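PDB 3OP9: Pli0006 protein from Listeria innocua, which probably binds DNA through a helix-turn-helix domain and is thought to act as a transcriptional regulator. Local coordinates for residues 100-103 with 104-108. Sequence-based numbering, arbitrary orientation.
Sequences KIKI and LVDTV
Lys102 and Asp106, one turn apart on helix 95-111, close an i to i+4 salt bridge along the helix surface. From CB the lysine chain leads to CG, which comes within 3.5 Å of Asp106 OD2. The chain then runs extended through CD to CE, 3.9 Å from Asp106 OD2, where the bend at the last torsion (chi4 -61°) turns NZ toward the same oxygen. NZ stands 3.0 Å from Asp106 OD2 and meets it nearly along the C-O axis. Asp106 CG, the carboxylate carbon, lies 3.2 Å from Lys102 O, the carbonyl that also accepts the Asp106 N-H, with Asp106 N 2.9 Å from Lys102 O.

A second polar pair lies one residue further on. Thr107 N bonds Ile103 O at 2.9 Å in the regular helical way, and Thr107 OG1 donates to Ile103 O at 2.7 Å from the opposite face of the carbonyl plane. OG1 lies anti to the Thr107 carbonyl carbon, beside the backbone N, which turns it back to the preceding turn; Ile103 CG2 flanks it. On the buried side, Ile101 CG2 touches Val105 CG2 at 4.2 Å, and Trp86 of the second subunit packs on Ile101 and also on Lys102. Leu104 packs on Val108 of that subunit, so this helix contributes to the interface between chains.

Ile101, Lys102 and Leu104 thus pack on the second subunit, while Lys102-Asp106 and Thr107-Ile103 link successive turns of the helix. The carboxylate probably offsets the charge of NZ where Lys102 packs on Trp86 of the second subunit. The Thr107 hydroxyl is satisfied within the helix by a backbone carbonyl four residues back, a common place for a helical threonine.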
# COMPACT_ATOMS: atom_id res chain seq x y z
N LYS A 100 -12.47 -19.59 -5.00
CA LYS A 100 -12.12 -20.92 -5.48
C LYS A 100 -10.67 -21.25 -5.21
O LYS A 100 -10.33 -22.37 -4.85
CB LYS A 100 -12.39 -21.05 -7.00
CG LYS A 100 -13.88 -21.10 -7.33
CD LYS A 100 -14.16 -21.09 -8.84
CE LYS A 100 -15.68 -21.15 -9.08
NZ LYS A 100 -16.05 -21.24 -10.51
N ILE A 101 -9.79 -20.28 -5.43
CA ILE A 101 -8.36 -20.50 -5.18
C ILE A 101 -8.13 -20.78 -3.72
O ILE A 101 -7.32 -21.66 -3.37
CB ILE A 101 -7.54 -19.29 -5.63
CG1 ILE A 101 -7.51 -19.25 -7.17
CG2 ILE A 101 -6.15 -19.37 -5.09
CD1 ILE A 101 -7.08 -17.87 -7.74
N LYS A 102 -8.81 -20.03 -2.85
CA LYS A 102 -8.67 -20.29 -1.41
C LYS A 102 -9.08 -21.71 -1.04
O LYS A 102 -8.42 -22.37 -0.23
CB LYS A 102 -9.52 -19.30 -0.62
CG LYS A 102 -9.47 -19.51 0.92
CD LYS A 102 -10.27 -18.41 1.62
CE LYS A 102 -10.17 -18.53 3.15
NZ LYS A 102 -10.73 -19.84 3.66
N ILE A 103 -10.19 -22.19 -1.59
CA ILE A 103 -10.60 -23.58 -1.32
C ILE A 103 -9.58 -24.58 -1.83
O ILE A 103 -9.29 -25.59 -1.18
CB ILE A 103 -11.96 -23.86 -1.93
CG1 ILE A 103 -12.99 -23.00 -1.20
CG2 ILE A 103 -12.33 -25.39 -1.81
CD1 ILE A 103 -14.32 -22.82 -2.00
N LEU A 104 -9.05 -24.33 -3.01
CA LEU A 104 -8.08 -25.25 -3.61
C LEU A 104 -6.85 -25.35 -2.71
O LEU A 104 -6.37 -26.43 -2.38
CB LEU A 104 -7.65 -24.70 -4.98
CG LEU A 104 -6.53 -25.49 -5.67
CD1 LEU A 104 -6.97 -26.94 -5.92
CD2 LEU A 104 -6.15 -24.86 -6.99
N VAL A 105 -6.32 -24.20 -2.34
CA VAL A 105 -5.10 -24.16 -1.56
C VAL A 105 -5.33 -24.70 -0.17
O VAL A 105 -4.52 -25.50 0.31
CB VAL A 105 -4.52 -22.71 -1.49
CG1 VAL A 105 -3.38 -22.66 -0.43
CG2 VAL A 105 -4.07 -22.29 -2.89
N ASP A 106 -6.43 -24.30 0.49
CA ASP A 106 -6.75 -24.85 1.84
C ASP A 106 -6.90 -26.38 1.79
O ASP A 106 -6.47 -27.10 2.70
CB ASP A 106 -8.07 -24.29 2.41
CG ASP A 106 -7.97 -22.84 2.90
OD1 ASP A 106 -6.85 -22.31 3.05
OD2 ASP A 106 -9.04 -22.24 3.14
N THR A 107 -7.57 -26.87 0.76
CA THR A 107 -7.80 -28.30 0.64
C THR A 107 -6.48 -29.03 0.53
O THR A 107 -6.24 -30.02 1.20
CB THR A 107 -8.67 -28.62 -0.60
OG1 THR A 107 -9.96 -28.05 -0.38
CG2 THR A 107 -8.83 -30.14 -0.79
N VAL A 108 -5.62 -28.54 -0.35
CA VAL A 108 -4.38 -29.25 -0.58
C VAL A 108 -3.54 -29.19 0.70
O VAL A 108 -2.93 -30.18 1.09
CB VAL A 108 -3.62 -28.65 -1.79
CG1 VAL A 108 -2.19 -29.18 -1.84
CG2 VAL A 108 -4.37 -28.95 -3.09